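Local coordinates for Non-structural protein NS2 (Bluetongue virus, PDB 1UTY) that binds single-stranded RNA, this chain being the N-terminal RNA-binding domain of the orbivirus non-structural protein NS2, at residues A[54-59]-A[73-78]; A[105-110]-A[114-119]. All coordinates share one frame; numbering follows the deposited sequence.

Contact 1: residues A[54-59]-A[73-78]; sequences KGYVLN and DIISLM
Y56 and L58 on strand 56-59 face I75 and L77 on strand 73-78 across a gap of 11.7 Å between the strand axes, the two strands running in roughly the same direction at 38°, a spacing that calls for packing through side chains and not for backbone pairing. Alternate residues on each strand point into the gap. I75 sends its CD1 methyl over one face of the Y56 ring in a CH-pi contact, 3.9 Å from the ring centroid and displaced toward the rim that carries CZ, which it meets at 3.7 Å. The ring is brought there because CG of Y56 stands opposite the carbonyl carbon (chi1 -62°), and the slender ethyl arm of isoleucine suits the flat surface it has to cover. One step further along, L58 and L77 reach for each other tip to tip, with CD2 of L58 4.0 Å from CD1 of L77; branched leucine ends fill a gap this wide. Tyrosine fits a place where the core nears the polar margin: one face of its ring is covered by the I75 methyl while its OH passes CB of D73 and hydrogen-bonds to D70. Strand 64-70 flanks this layer, I68 touching both Y56 and L77, and strand 10-15 contributes I12, which packs against both L58 and I75.

Contact 2: residues A[105-110]-A[114-119]; sequences ATRVQY and MVDAEI
R107 leaves its strand with an unusual chi1 of -95° and bends at chi3, a course that carries its chain obliquely across D116 on the facing strand. The two belong to a beta hairpin formed by strands 97-110 and 113-123, whose antiparallel ladder pairs T106 with A117 and V108 with V115 as hydrogen-bonded pairs, and R107 with D116 between them as a non-hydrogen-bonded pair. In each hydrogen-bonded pair two N-H...O bonds of 2.9 Å link the backbones. Their approach to the oxygens differs: V108 N reaches V115 O in the carbonyl plane, whereas A117 N meets T106 O from 42° above it.

On the face carrying R107, D116 and M114, NH1 of R107 makes a salt bridge of 3.2 Å to OD2 of D116. The carboxylate lies at the guanidinium edge, but the planes are 60° apart, so this is not a flat, two-pronged pairing. Arginine's long chain also lets NH2 extend over M114, 3.6 Å from its CB, while the flexible M114 chain folds back until SD meets CG of Q109. R107 also joins an antiparallel ladder with a strand of the second subunit, which continues the sheet across the interface, and D116 OD1 has a weak hydrogen bond to S150 of that subunit.

The opposite face is mostly apolar, with small or branched residues apart from the T106 hydroxyl: V108 CG2 packs 3.7 Å from A117 CB, and alanine's single methyl lies diagonally across the ladder from the valine. T106 has a beta-branched side chain suited to an extended strand; CG2 touches I119 CG1, while OG1 gives A117 O a weak hydrogen bond of 3.3 Å, making this oxygen a double acceptor alongside T106 N.

Contact 1 closes before contact 2 opens along the chain, and their centres lie about 17 Å apart. Contact 1 is near the centre of the chain, whereas contact 2 is some 22 Å from it, on a projecting part of the hairpin. A single mixed sheet connects them, because strand 56-59 is the neighbour of strand 113-123. At the join, K54 N lies 2.7 Å from E118 O, a probable hydrogen bond, and V57 CG2 packs 3.7 Å from I119 CG2. Both contacts also touch the second subunit, so one sheet links the interior of the RNA-binding domain to the subunit interface, where E118 pairs with R158 of the second subunit.

Contact 1: residues A[54-59]-A[73-78]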
loop_
_atom_site.group_PDB
_atom_site.type_symbol
_atom_site.label_atom_id
_atom_site.label_comp_id
_atom_site.label_asym_id
_atom_site.label_seq_id
_atom_site.Cartn_x
_atom_site.Cartn_y
_atom_site.Cartn_z
ATOM N N LYS A 54 10.734 -4.277 17.197
ATOM C CA LYS A 54 10.936 -3.884 15.803
ATOM C C LYS A 54 10.272 -4.854 14.808
ATOM O O LYS A 54 10.463 -4.744 13.606
ATOM C CB LYS A 54 12.438 -3.697 15.505
ATOM N N GLY A 55 9.480 -5.796 15.317
ATOM C CA GLY A 55 8.757 -6.736 14.476
ATOM C C GLY A 55 7.428 -6.233 13.918
ATOM O O GLY A 55 6.836 -5.254 14.420
ATOM N N TYR A 56 6.961 -6.922 12.882
ATOM C CA TYR A 56 5.682 -6.631 12.234
ATOM C C TYR A 56 4.677 -7.689 12.645
ATOM O O TYR A 56 4.960 -8.885 12.530
ATOM C CB TYR A 56 5.822 -6.653 10.696
ATOM C CG TYR A 56 6.783 -5.621 10.157
ATOM C CD1 TYR A 56 8.167 -5.803 10.246
ATOM C CD2 TYR A 56 6.312 -4.451 9.578
ATOM C CE1 TYR A 56 9.053 -4.829 9.771
ATOM C CE2 TYR A 56 7.181 -3.488 9.099
ATOM C CZ TYR A 56 8.541 -3.686 9.195
ATOM O OH TYR A 56 9.378 -2.730 8.703
ATOM N N VAL A 57 3.521 -7.263 13.137
ATOM C CA VAL A 57 2.418 -8.185 13.315
ATOM C C VAL A 57 1.547 -8.053 12.077
ATOM O O VAL A 57 0.998 -6.993 11.786
ATOM C CB VAL A 57 1.600 -7.910 14.599
ATOM C CG1 VAL A 57 0.335 -8.747 14.630
ATOM C CG2 VAL A 57 2.439 -8.173 15.837
ATOM N N LEU A 58 1.469 -9.138 11.328
ATOM C CA LEU A 58 0.632 -9.199 10.163
ATOM C C LEU A 58 -0.605 -10.020 10.518
ATOM O O LEU A 58 -0.587 -11.256 10.506
ATOM C CB LEU A 58 1.408 -9.812 8.997
ATOM C CG LEU A 58 0.673 -9.912 7.654
ATOM C CD1 LEU A 58 0.047 -8.546 7.266
ATOM C CD2 LEU A 58 1.624 -10.451 6.571
ATOM N N ASN A 59 -1.659 -9.302 10.883
ATOM C CA ASN A 59 -2.960 -9.871 11.177
ATOM C C ASN A 59 -3.663 -10.058 9.834
ATOM O O ASN A 59 -3.951 -9.073 9.130
ATOM C CB ASN A 59 -3.705 -8.895 12.087
ATOM C CG ASN A 59 -5.106 -9.377 12.513
ATOM O OD1 ASN A 59 -5.637 -10.345 12.003
ATOM N ND2 ASN A 59 -5.711 -8.648 13.439
ATOM N N ASP A 73 11.104 0.469 3.507
ATOM C CA ASP A 73 11.037 -0.965 3.776
ATOM C C ASP A 73 9.712 -1.536 3.291
ATOM O O ASP A 73 8.645 -1.197 3.813
ATOM C CB ASP A 73 11.202 -1.247 5.271
ATOM C CG ASP A 73 12.591 -0.932 5.781
ATOM O OD1 ASP A 73 13.545 -0.849 4.976
ATOM O OD2 ASP A 73 12.829 -0.749 6.991
ATOM N N ILE A 74 9.793 -2.397 2.281
ATOM C CA ILE A 74 8.620 -3.039 1.688
ATOM C C ILE A 74 8.796 -4.556 1.753
ATOM O O ILE A 74 9.763 -5.100 1.205
ATOM C CB ILE A 74 8.421 -2.556 0.228
ATOM C CG1 ILE A 74 8.337 -1.023 0.170
ATOM C CG2 ILE A 74 7.161 -3.108 -0.340
ATOM C CD1 ILE A 74 8.786 -0.410 -1.130
ATOM N N ILE A 75 7.871 -5.229 2.433
ATOM C CA ILE A 75 7.893 -6.689 2.554
ATOM C C ILE A 75 6.710 -7.317 1.810
ATOM O O ILE A 75 5.561 -7.057 2.151
ATOM C CB ILE A 75 7.892 -7.118 4.043
ATOM C CG1 ILE A 75 8.935 -6.323 4.835
ATOM C CG2 ILE A 75 8.193 -8.607 4.169
ATOM C CD1 ILE A 75 8.371 -5.530 5.989
ATOM N N SER A 76 6.996 -8.132 0.799
ATOM C CA SER A 76 5.940 -8.737 -0.016
ATOM C C SER A 76 5.778 -10.202 0.338
ATOM O O SER A 76 6.748 -10.958 0.309
ATOM C CB SER A 76 6.245 -8.625 -1.513
ATOM O OG SER A 76 6.468 -7.285 -1.888
ATOM N N LEU A 77 4.552 -10.608 0.645
ATOM C CA LEU A 77 4.313 -11.963 1.114
ATOM C C LEU A 77 3.155 -12.627 0.382
ATOM O O LEU A 77 2.069 -12.040 0.223
ATOM C CB LEU A 77 4.039 -11.980 2.613
ATOM C CG LEU A 77 5.055 -11.342 3.550
ATOM C CD1 LEU A 77 4.569 -9.929 3.964
ATOM C CD2 LEU A 77 5.265 -12.239 4.761
ATOM N N MET A 78 3.406 -13.849 -0.070
ATOM C CA MET A 78 2.347 -14.724 -0.544
ATOM C C MET A 78 2.017 -15.735 0.542
ATOM O O MET A 78 2.832 -16.605 0.864
ATOM C CB MET A 78 2.778 -15.445 -1.815
ATOM C CG MET A 78 3.000 -14.546 -3.008
ATOM S SD MET A 78 1.539 -13.569 -3.429
ATOM C CE MET A 78 2.122 -12.857 -4.912
#

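Contact 2: residues A[105-110]-A[114-119]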
loop_
_atom_site.group_PDB
_atom_site.type_symbol
_atom_site.label_atom_id
_atom_site.label_comp_id
_atom_site.label_asym_id
_atom_site.label_seq_id
_atom_site.Cartn_x
_atom_site.Cartn_y
_atom_site.Cartn_z
ATOM N N ALA A 105 3.443 1.172 20.790
ATOM C CA ALA A 105 4.284 1.111 21.967
ATOM C C ALA A 105 3.773 -0.049 22.828
ATOM O O ALA A 105 2.618 -0.060 23.256
ATOM C CB ALA A 105 4.235 2.433 22.728
ATOM N N THR A 106 4.625 -1.043 23.046
ATOM C CA THR A 106 4.229 -2.224 23.799
ATOM C C THR A 106 5.292 -2.628 24.800
ATOM O O THR A 106 6.333 -1.979 24.918
ATOM C CB THR A 106 3.945 -3.435 22.863
ATOM O OG1 THR A 106 5.182 -4.038 22.454
ATOM C CG2 THR A 106 3.310 -3.014 21.566
ATOM N N ARG A 107 4.991 -3.711 25.518
ATOM C CA ARG A 107 5.979 -4.510 26.226
ATOM C C ARG A 107 5.864 -5.956 25.768
ATOM O O ARG A 107 4.759 -6.491 25.651
ATOM C CB ARG A 107 5.756 -4.436 27.727
ATOM C CG ARG A 107 6.580 -3.385 28.415
ATOM C CD ARG A 107 6.166 -3.154 29.839
ATOM N NE ARG A 107 6.778 -4.119 30.747
ATOM C CZ ARG A 107 8.037 -4.056 31.181
ATOM N NH1 ARG A 107 8.841 -3.081 30.770
ATOM N NH2 ARG A 107 8.496 -4.975 32.026
ATOM N N VAL A 108 7.012 -6.580 25.511
ATOM C CA VAL A 108 7.074 -7.951 25.010
ATOM C C VAL A 108 8.285 -8.723 25.544
ATOM O O VAL A 108 9.309 -8.129 25.927
ATOM C CB VAL A 108 7.101 -8.017 23.450
ATOM C CG1 VAL A 108 5.733 -7.687 22.854
ATOM C CG2 VAL A 108 8.195 -7.124 22.873
ATOM N N GLN A 109 8.142 -10.049 25.555
ATOM C CA GLN A 109 9.232 -10.986 25.820
ATOM C C GLN A 109 10.266 -10.962 24.691
ATOM O O GLN A 109 9.936 -11.250 23.530
ATOM C CB GLN A 109 8.688 -12.412 25.962
ATOM C CG GLN A 109 8.215 -12.768 27.360
ATOM C CD GLN A 109 8.607 -14.185 27.795
ATOM O OE1 GLN A 109 9.345 -14.886 27.099
ATOM N NE2 GLN A 109 8.109 -14.600 28.944
ATOM N N TYR A 110 11.500 -10.598 25.046
ATOM C CA TYR A 110 12.665 -10.713 24.164
ATOM C C TYR A 110 13.769 -11.471 24.896
ATOM O O TYR A 110 14.191 -11.065 25.990
ATOM C CB TYR A 110 13.175 -9.338 23.735
ATOM C CG TYR A 110 14.070 -9.358 22.509
ATOM C CD1 TYR A 110 13.775 -10.179 21.410
ATOM C CD2 TYR A 110 15.207 -8.549 22.442
ATOM C CE1 TYR A 110 14.589 -10.194 20.286
ATOM C CE2 TYR A 110 16.029 -8.555 21.312
ATOM C CZ TYR A 110 15.716 -9.379 20.242
ATOM O OH TYR A 110 16.525 -9.396 19.124
ATOM N N MET A 114 11.064 -9.353 29.684
ATOM C CA MET A 114 10.090 -8.296 29.378
ATOM C C MET A 114 10.730 -6.930 29.115
ATOM O O MET A 114 11.376 -6.353 29.998
ATOM C CB MET A 114 9.033 -8.175 30.486
ATOM C CG MET A 114 8.081 -9.376 30.618
ATOM S SD MET A 114 6.855 -9.625 29.274
ATOM C CE MET A 114 6.506 -7.960 28.741
ATOM N N VAL A 115 10.535 -6.418 27.900
ATOM C CA VAL A 115 11.127 -5.145 27.477
ATOM C C VAL A 115 10.101 -4.226 26.797
ATOM O O VAL A 115 9.149 -4.691 26.173
ATOM C CB VAL A 115 12.363 -5.354 26.534
ATOM C CG1 VAL A 115 13.193 -4.072 26.416
ATOM C CG2 VAL A 115 13.262 -6.514 27.014
ATOM N N ASP A 116 10.297 -2.918 26.952
ATOM C CA ASP A 116 9.535 -1.911 26.230
ATOM C C ASP A 116 9.961 -1.927 24.768
ATOM O O ASP A 116 11.153 -1.901 24.480
ATOM C CB ASP A 116 9.811 -0.545 26.829
ATOM C CG ASP A 116 9.342 -0.439 28.256
ATOM O OD1 ASP A 116 8.128 -0.218 28.455
ATOM O OD2 ASP A 116 10.106 -0.560 29.239
ATOM N N ALA A 117 8.998 -1.987 23.848
ATOM C CA ALA A 117 9.324 -2.217 22.442
ATOM C C ALA A 117 8.343 -1.612 21.451
ATOM O O ALA A 117 7.151 -1.478 21.721
ATOM C CB ALA A 117 9.484 -3.711 22.170
ATOM N N GLU A 118 8.873 -1.246 20.291
ATOM C CA GLU A 118 8.041 -0.834 19.177
ATOM C C GLU A 118 7.695 -2.061 18.354
ATOM O O GLU A 118 8.575 -2.836 17.986
ATOM C CB GLU A 118 8.755 0.201 18.322
ATOM C CG GLU A 118 7.805 1.154 17.622
ATOM C CD GLU A 118 8.437 1.879 16.449
ATOM O OE1 GLU A 118 9.381 2.667 16.675
ATOM O OE2 GLU A 118 7.988 1.651 15.306
ATOM N N ILE A 119 6.404 -2.252 18.119
ATOM C CA ILE A 119 5.913 -3.270 17.207
ATOM C C ILE A 119 5.132 -2.573 16.109
ATOM O O ILE A 119 4.453 -1.589 16.354
ATOM C CB ILE A 119 5.012 -4.284 17.930
ATOM C CG1 ILE A 119 5.649 -4.752 19.243
ATOM C CG2 ILE A 119 4.714 -5.483 17.035
ATOM C CD1 ILE A 119 6.665 -5.866 19.120
#